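Local coordinates for protein alanine racemase 1 (Caldanaerobacter subterraneus subsp. tengcongensis MB4, PDB 4Y2W) that belongs to the alanine racemase family and pairs an N-terminal TIM-barrel domain with a C-terminal beta-rich domain in a two-chain assembly, at residues A[17-20]-A[21-25]; A[359-362]-A[363-366]; A[179-182]-A[183-187]. The protein carries 1 engineered substitution. One frame throughout, in Å; residues are numbered along the deposited sequence.

Interaction 1: residues A[17-20]-A[21-25]; sequences AITH and NFREI
His20 and Glu24 meet one turn apart on a helix. The imidazole and carboxylate planes are nearly parallel, 15° apart, but the side chains cross at a slant and the groups do not stack. His20 NE2 is 3.5 Å from Glu24 OE2, but the angle is poor and no hydrogen bond forms. Both groups turn instead to one backbone residue. His20 NE2 bonds to Glu243 O, and Glu24 OE1 takes the N-H of Glu243. Glu24 CG, anti to its carbonyl carbon (chi1 -68°), comes to 3.7 Å from His20 NE2. A bend at chi2 then turns the carboxylate toward the imidazole and Glu243. Asn21 OD1 sits in the plane of the imidazole at its edge, 3.5 Å from His20 CD2. Its main bond is to Arg245 N.

Arg23 folds back along the previous turn. A bend at chi3 (-59°) lays the guanidinium beside Thr19, and the two side chains point the same way. One face of the guanidinium rests on His20 CA, 3.6 Å from Arg23 NH2. Arg23 NH1 is bound in a salt bridge by Glu58. Thr19 OG1 bonds back to Asp16 O and stays 3.6 Å from Arg23 NH1. Beneath these side chains runs regular helical bonding, such as Arg23 N to Thr19 O at 2.9 Å.

Both segments belong to helix 15-28. Ile18, Thr19 and Phe22 pack on helix 48-58, while Phe22 and Ile25 rest on Ile35 of barrel strand 34-38. Asn21 and Ile18 meet the chain at 244-247, close to the start of strand 248-260.

Interaction 2: residues A[359-362]-A[363-366]; sequences PQEV and FSRI
Glu361 OE2 is held from two subunits. Arg365 NH1 forms a salt bridge with it at 2.8 Å, and the N-H of Arg293 of the second subunit gives it a hydrogen bond. Arg365 NH2 is also near, 3.2 Å from Glu361 OE2. The two side chains run side by side and point the same way. The groups are not coplanar: the carboxylate and guanidinium planes are 53° apart, and Glu361 CD sits over one face of the guanidinium, toward its rim. Glu361 reaches the arginine with an extended chain, its CG opposite the backbone N (chi1 -171°). Its other oxygen, OE1, is held by the hydroxyl of Thr357, so both oxygens have partners. Arg365 NH2 has a second acid, Asp292 of the second subunit, which probably helps to balance the buried charge.

This short helix, 359-365, belongs to the C-terminal, beta-rich part of the alanine racemase fold and meets the second subunit along one side. There Tyr287 of that subunit packs on Gln360, Glu361 and Ser364. Gln360 also lines the pocket of a bound alanine.

Ser364 OG turns back to donate to Glu361 O at 2.8 Å, so its proton is used within the same helix. The backbone bond from Phe363 N to Pro359 O is nearly straight, with an angle of 176° at the hydrogen. Phe363 CD2 is 3.4 Å from Pro359 O, and the ring meets His46 edge-to-face. Val362 packs on Val348 and Met351 of helix 348-354, and Ile366 on Leu248 and Phe250 of strand 248-260.

Interaction 3: residues A[179-182]-A[183-187]; sequences YCKE and QFDKF
Gln183 lies across the ring of Tyr179, one helical turn away. Its CG makes an off-centre CH-pi contact, 4.3 Å from the ring centroid of Tyr179. The amide and ring planes are 50° apart, and Gln183 OE1 comes obliquely to 3.2 Å from Tyr179 CD2. The backbone joins the same pair, with Gln183 N bonded to Tyr179 O at 2.7 Å. On another side of the helix, Lys181 NZ donates to Asp185 OD1 at 3.1 Å in a salt bridge. Asp185 OD1 accepts on its syn lone pair. Bends at chi2 (-87°) and chi4 (-66°) bring the end of the lysine back beside the carboxylate, with Lys181 CD 3.3 Å from Asp185 OD2. Glu182 OE2 and Lys186 NZ attract only at longer range, 4.4 Å apart.

Further out, the Gln183 amide is held at both ends. OE1 accepts from Ala170 N and NE2 bonds to Thr134 OG1, which fixes its rotation beside the tyrosine. Tyr179 OH has a weak bond to Gly135 O. Lys270 of the second subunit makes a cation-pi contact with the tyrosine ring. Phe184 meets Tyr217 edge-to-face. The stretch belongs to helix 177-195, the crossover between parallel strands 160-166 and 203-208, a beta-alpha-beta unit of the TIM barrel.

All three contacts are local, each within a single helix. Interactions 1 and 3 both belong to the N-terminal part of the protein, on helices 15-28 and 177-195, with centres about 28 Å apart. Interaction 2 lies in the C-terminal part, about 20 Å from interaction 1 between centres, and none of the three touches another. Interactions 1 and 2 are mostly buried. His20, Asn21 and Glu24 of the first bond to backbone groups at 243-245, and Arg23 to an acid of the same chain, whereas the second shares its charges with the other subunit. Interaction 3 is only partly buried: its lysine-acid pairs lie on exposed or partly exposed residues, while Gln183 is buried and bound toward neighbouring loops.

Interaction 1: residues A[17-20]-A[21-25]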
loop_
_atom_site.group_PDB
_atom_site.type_symbol
_atom_site.label_atom_id
_atom_site.label_comp_id
_atom_site.label_asym_id
_atom_site.label_seq_id
_atom_site.Cartn_x
_atom_site.Cartn_y
_atom_site.Cartn_z
ATOM N N ALA A 17 -2.742 -10.150 -21.577
ATOM C CA ALA A 17 -4.143 -9.975 -21.195
ATOM C C ALA A 17 -4.539 -8.499 -21.135
ATOM O O ALA A 17 -5.686 -8.146 -21.411
ATOM C CB ALA A 17 -4.412 -10.648 -19.856
ATOM N N ILE A 18 -3.593 -7.643 -20.760
ATOM C CA ILE A 18 -3.823 -6.197 -20.732
ATOM C C ILE A 18 -3.918 -5.649 -22.160
ATOM O O ILE A 18 -4.798 -4.845 -22.464
ATOM C CB ILE A 18 -2.708 -5.462 -19.955
ATOM C CG1 ILE A 18 -2.714 -5.892 -18.485
ATOM C CG2 ILE A 18 -2.877 -3.950 -20.053
ATOM C CD1 ILE A 18 -1.429 -5.571 -17.746
ATOM N N THR A 19 -3.011 -6.091 -23.030
ATOM C CA THR A 19 -3.040 -5.692 -24.438
ATOM C C THR A 19 -4.318 -6.188 -25.112
ATOM O O THR A 19 -4.883 -5.496 -25.957
ATOM C CB THR A 19 -1.816 -6.214 -25.227
ATOM O OG1 THR A 19 -1.727 -7.636 -25.105
ATOM C CG2 THR A 19 -0.531 -5.579 -24.720
ATOM N N HIS A 20 -4.768 -7.384 -24.735
ATOM C CA HIS A 20 -6.031 -7.919 -25.235
ATOM C C HIS A 20 -7.215 -7.046 -24.827
ATOM O O HIS A 20 -8.033 -6.684 -25.668
ATOM C CB HIS A 20 -6.265 -9.341 -24.733
ATOM C CG HIS A 20 -7.644 -9.852 -25.011
ATOM N ND1 HIS A 20 -7.938 -10.647 -26.096
ATOM C CD2 HIS A 20 -8.813 -9.661 -24.356
ATOM C CE1 HIS A 20 -9.227 -10.937 -26.090
ATOM N NE2 HIS A 20 -9.780 -10.349 -25.044
ATOM N N ASN A 21 -7.309 -6.732 -23.536
ATOM C CA ASN A 21 -8.379 -5.870 -23.025
ATOM C C ASN A 21 -8.342 -4.488 -23.667
ATOM O O ASN A 21 -9.383 -3.872 -23.888
ATOM C CB ASN A 21 -8.288 -5.721 -21.502
ATOM C CG ASN A 21 -8.570 -7.017 -20.764
ATOM O OD1 ASN A 21 -9.100 -7.970 -21.333
ATOM N ND2 ASN A 21 -8.216 -7.053 -19.485
ATOM N N PHE A 22 -7.135 -4.008 -23.955
ATOM C CA PHE A 22 -6.946 -2.768 -24.706
ATOM C C PHE A 22 -7.559 -2.888 -26.103
ATOM O O PHE A 22 -8.302 -2.003 -26.533
ATOM C CB PHE A 22 -5.453 -2.422 -24.788
ATOM C CG PHE A 22 -5.123 -1.346 -25.782
ATOM C CD1 PHE A 22 -5.380 -0.013 -25.496
ATOM C CD2 PHE A 22 -4.540 -1.668 -27.003
ATOM C CE1 PHE A 22 -5.069 0.981 -26.409
ATOM C CE2 PHE A 22 -4.229 -0.679 -27.919
ATOM C CZ PHE A 22 -4.492 0.648 -27.622
ATOM N N ARG A 23 -7.261 -3.986 -26.796
ATOM C CA ARG A 23 -7.834 -4.248 -28.122
ATOM C C ARG A 23 -9.368 -4.396 -28.109
ATOM O O ARG A 23 -10.021 -4.112 -29.112
ATOM C CB ARG A 23 -7.183 -5.477 -28.771
ATOM C CG ARG A 23 -5.760 -5.228 -29.255
ATOM C CD ARG A 23 -5.271 -6.324 -30.198
ATOM N NE ARG A 23 -5.283 -7.651 -29.577
ATOM C CZ ARG A 23 -4.375 -8.097 -28.710
ATOM N NH1 ARG A 23 -3.356 -7.333 -28.328
ATOM N NH2 ARG A 23 -4.490 -9.322 -28.213
ATOM N N GLU A 24 -9.931 -4.834 -26.985
ATOM C CA GLU A 24 -11.388 -4.899 -26.821
ATOM C C GLU A 24 -12.019 -3.506 -26.817
ATOM O O GLU A 24 -13.113 -3.318 -27.347
ATOM C CB GLU A 24 -11.765 -5.636 -25.531
ATOM C CG GLU A 24 -11.443 -7.121 -25.540
ATOM C CD GLU A 24 -12.331 -7.909 -26.481
ATOM O OE1 GLU A 24 -13.567 -7.756 -26.399
ATOM O OE2 GLU A 24 -11.794 -8.685 -27.301
ATOM N N ILE A 25 -11.326 -2.535 -26.228
ATOM C CA ILE A 25 -11.827 -1.162 -26.174
ATOM C C ILE A 25 -11.874 -0.535 -27.571
ATOM O O ILE A 25 -12.795 0.224 -27.879
ATOM C CB ILE A 25 -10.982 -0.274 -25.229
ATOM C CG1 ILE A 25 -10.956 -0.852 -23.809
ATOM C CG2 ILE A 25 -11.523 1.153 -25.196
ATOM C CD1 ILE A 25 -12.324 -1.100 -23.208
#

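Interaction 2: residues A[359-362]-A[363-366]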
loop_
_atom_site.group_PDB
_atom_site.type_symbol
_atom_site.label_atom_id
_atom_site.label_comp_id
_atom_site.label_asym_id
_atom_site.label_seq_id
_atom_site.Cartn_x
_atom_site.Cartn_y
_atom_site.Cartn_z
ATOM N N PRO A 359 -13.055 -2.669 -7.156
ATOM C CA PRO A 359 -11.806 -3.286 -7.618
ATOM C C PRO A 359 -10.580 -2.375 -7.624
ATOM O O PRO A 359 -9.465 -2.854 -7.426
ATOM C CB PRO A 359 -12.140 -3.711 -9.047
ATOM C CG PRO A 359 -13.599 -3.993 -9.012
ATOM C CD PRO A 359 -14.184 -3.005 -8.045
ATOM N N GLN A 360 -10.777 -1.080 -7.852
ATOM C CA GLN A 360 -9.657 -0.148 -7.915
ATOM C C GLN A 360 -8.897 -0.069 -6.589
ATOM O O GLN A 360 -7.667 -0.085 -6.591
ATOM C CB GLN A 360 -10.122 1.241 -8.353
ATOM C CG GLN A 360 -10.586 1.311 -9.804
ATOM C CD GLN A 360 -12.098 1.282 -9.966
ATOM O OE1 GLN A 360 -12.801 0.565 -9.258
ATOM N NE2 GLN A 360 -12.603 2.068 -10.906
ATOM N N GLU A 361 -9.617 0.007 -5.468
ATOM C CA GLU A 361 -8.967 0.106 -4.155
ATOM C C GLU A 361 -8.248 -1.186 -3.749
ATOM O O GLU A 361 -7.213 -1.135 -3.078
ATOM C CB GLU A 361 -9.961 0.508 -3.064
ATOM C CG GLU A 361 -9.291 0.839 -1.733
ATOM C CD GLU A 361 -10.260 1.327 -0.671
ATOM O OE1 GLU A 361 -11.383 0.785 -0.566
ATOM O OE2 GLU A 361 -9.887 2.251 0.078
ATOM N N VAL A 362 -8.793 -2.333 -4.153
ATOM C CA VAL A 362 -8.178 -3.624 -3.854
ATOM C C VAL A 362 -6.810 -3.731 -4.535
ATOM O O VAL A 362 -5.818 -4.077 -3.892
ATOM C CB VAL A 362 -9.078 -4.799 -4.288
ATOM C CG1 VAL A 362 -8.345 -6.131 -4.140
ATOM C CG2 VAL A 362 -10.367 -4.806 -3.476
ATOM N N PHE A 363 -6.766 -3.431 -5.829
ATOM C CA PHE A 363 -5.513 -3.418 -6.578
ATOM C C PHE A 363 -4.491 -2.451 -5.975
ATOM O O PHE A 363 -3.305 -2.778 -5.873
ATOM C CB PHE A 363 -5.754 -3.042 -8.046
ATOM C CG PHE A 363 -6.247 -4.180 -8.912
ATOM C CD1 PHE A 363 -5.653 -5.443 -8.860
ATOM C CD2 PHE A 363 -7.279 -3.973 -9.824
ATOM C CE1 PHE A 363 -6.101 -6.476 -9.673
ATOM C CE2 PHE A 363 -7.723 -5.002 -10.642
ATOM C CZ PHE A 363 -7.134 -6.254 -10.568
ATOM N N SER A 364 -4.951 -1.271 -5.567
ATOM C CA SER A 364 -4.067 -0.251 -4.997
ATOM C C SER A 364 -3.546 -0.612 -3.600
ATOM O O SER A 364 -2.588 -0.015 -3.114
ATOM C CB SER A 364 -4.783 1.103 -4.948
ATOM O OG SER A 364 -5.783 1.139 -3.940
ATOM N N ARG A 365 -4.185 -1.583 -2.961
ATOM C CA ARG A 365 -3.796 -2.038 -1.634
ATOM C C ARG A 365 -2.551 -2.934 -1.680
ATOM O O ARG A 365 -1.867 -3.096 -0.670
ATOM C CB ARG A 365 -4.958 -2.809 -1.000
ATOM C CG ARG A 365 -5.366 -2.334 0.383
ATOM C CD ARG A 365 -5.943 -0.926 0.355
ATOM N NE ARG A 365 -7.074 -0.783 1.267
ATOM C CZ ARG A 365 -7.714 0.361 1.508
ATOM N NH1 ARG A 365 -7.336 1.503 0.922
ATOM N NH2 ARG A 365 -8.740 0.363 2.352
ATOM N N ILE A 366 -2.260 -3.509 -2.846
ATOM C CA ILE A 366 -1.134 -4.436 -2.993
ATOM C C ILE A 366 0.188 -3.676 -2.853
ATOM O O ILE A 366 0.581 -2.923 -3.742
ATOM C CB ILE A 366 -1.178 -5.181 -4.341
ATOM C CG1 ILE A 366 -2.457 -6.015 -4.448
ATOM C CG2 ILE A 366 0.039 -6.086 -4.486
ATOM C CD1 ILE A 366 -2.780 -6.468 -5.856
#

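Interaction 3: residues A[179-182]-A[183-187]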
loop_
_atom_site.group_PDB
_atom_site.type_symbol
_atom_site.label_atom_id
_atom_site.label_comp_id
_atom_site.label_asym_id
_atom_site.label_seq_id
_atom_site.Cartn_x
_atom_site.Cartn_y
_atom_site.Cartn_z
ATOM N N TYR A 179 -28.235 12.328 -15.585
ATOM C CA TYR A 179 -27.142 13.191 -15.142
ATOM C C TYR A 179 -25.963 13.147 -16.114
ATOM O O TYR A 179 -25.355 14.175 -16.399
ATOM C CB TYR A 179 -26.683 12.821 -13.730
ATOM C CG TYR A 179 -25.993 13.959 -13.012
ATOM C CD1 TYR A 179 -26.702 15.099 -12.649
ATOM C CD2 TYR A 179 -24.640 13.897 -12.693
ATOM C CE1 TYR A 179 -26.085 16.148 -11.992
ATOM C CE2 TYR A 179 -24.014 14.943 -12.033
ATOM C CZ TYR A 179 -24.743 16.066 -11.684
ATOM O OH TYR A 179 -24.143 17.115 -11.028
ATOM N N CYS A 180 -25.646 11.961 -16.629
ATOM C CA CYS A 180 -24.619 11.829 -17.663
ATOM C C CYS A 180 -24.980 12.644 -18.910
ATOM O O CYS A 180 -24.143 13.369 -19.448
ATOM C CB CYS A 180 -24.407 10.361 -18.041
ATOM S SG CYS A 180 -23.552 9.365 -16.792
ATOM N N LYS A 181 -26.226 12.525 -19.359
ATOM C CA LYS A 181 -26.720 13.321 -20.486
ATOM C C LYS A 181 -26.626 14.810 -20.145
ATOM O O LYS A 181 -26.207 15.615 -20.977
ATOM C CB LYS A 181 -28.170 12.939 -20.839
ATOM C CG LYS A 181 -28.543 13.088 -22.311
ATOM C CD LYS A 181 -29.021 14.488 -22.665
ATOM C CE LYS A 181 -29.290 14.627 -24.160
ATOM N NZ LYS A 181 -28.052 14.508 -24.987
ATOM N N GLU A 182 -26.999 15.161 -18.916
ATOM C CA GLU A 182 -26.944 16.545 -18.447
ATOM C C GLU A 182 -25.521 17.093 -18.435
ATOM O O GLU A 182 -25.288 18.218 -18.873
ATOM C CB GLU A 182 -27.556 16.656 -17.048
ATOM C CG GLU A 182 -27.498 18.051 -16.440
ATOM C CD GLU A 182 -28.185 18.136 -15.089
ATOM O OE1 GLU A 182 -28.597 17.085 -14.552
ATOM O OE2 GLU A 182 -28.310 19.261 -14.562
ATOM N N GLN A 183 -24.581 16.301 -17.921
ATOM C CA GLN A 183 -23.174 16.704 -17.855
ATOM C C GLN A 183 -22.578 16.844 -19.250
ATOM O O GLN A 183 -21.795 17.759 -19.512
ATOM C CB GLN A 183 -22.346 15.695 -17.051
ATOM C CG GLN A 183 -22.640 15.663 -15.560
ATOM C CD GLN A 183 -21.639 14.819 -14.792
ATOM O OE1 GLN A 183 -21.947 13.706 -14.361
ATOM N NE2 GLN A 183 -20.428 15.342 -14.622
ATOM N N PHE A 184 -22.948 15.927 -20.138
ATOM C CA PHE A 184 -22.458 15.943 -21.513
ATOM C C PHE A 184 -22.896 17.212 -22.251
ATOM O O PHE A 184 -22.082 17.870 -22.892
ATOM C CB PHE A 184 -22.941 14.701 -22.262
ATOM C CG PHE A 184 -22.371 14.568 -23.644
ATOM C CD1 PHE A 184 -21.084 14.089 -23.831
ATOM C CD2 PHE A 184 -23.120 14.924 -24.758
ATOM C CE1 PHE A 184 -20.552 13.969 -25.103
ATOM C CE2 PHE A 184 -22.594 14.805 -26.031
ATOM C CZ PHE A 184 -21.308 14.327 -26.205
ATOM N N ASP A 185 -24.180 17.551 -22.142
ATOM C CA ASP A 185 -24.728 18.739 -22.803
ATOM C C ASP A 185 -24.040 20.022 -22.328
ATOM O O ASP A 185 -23.609 20.829 -23.152
ATOM C CB ASP A 185 -26.246 18.836 -22.587
ATOM C CG ASP A 185 -27.024 17.762 -23.348
ATOM O OD1 ASP A 185 -26.416 17.002 -24.133
ATOM O OD2 ASP A 185 -28.254 17.679 -23.158
ATOM N N LYS A 186 -23.927 20.205 -21.012
ATOM C CA LYS A 186 -23.211 21.360 -20.452
ATOM C C LYS A 186 -21.828 21.500 -21.072
ATOM O O LYS A 186 -21.416 22.594 -21.458
ATOM C CB LYS A 186 -23.049 21.228 -18.939
ATOM C CG LYS A 186 -24.302 21.528 -18.141
ATOM C CD LYS A 186 -23.965 21.695 -16.670
ATOM C CE LYS A 186 -25.217 21.829 -15.821
ATOM N NZ LYS A 186 -24.890 21.986 -14.378
ATOM N N PHE A 187 -21.126 20.372 -21.157
ATOM C CA PHE A 187 -19.784 20.319 -21.722
ATOM C C PHE A 187 -19.791 20.787 -23.174
ATOM O O PHE A 187 -19.056 21.705 -23.537
ATOM C CB PHE A 187 -19.231 18.891 -21.618
ATOM C CG PHE A 187 -17.768 18.772 -21.945
ATOM C CD1 PHE A 187 -16.823 19.506 -21.242
ATOM C CD2 PHE A 187 -17.335 17.908 -22.942
ATOM C CE1 PHE A 187 -15.477 19.394 -21.538
ATOM C CE2 PHE A 187 -15.988 17.790 -23.239
ATOM C CZ PHE A 187 -15.058 18.533 -22.537
#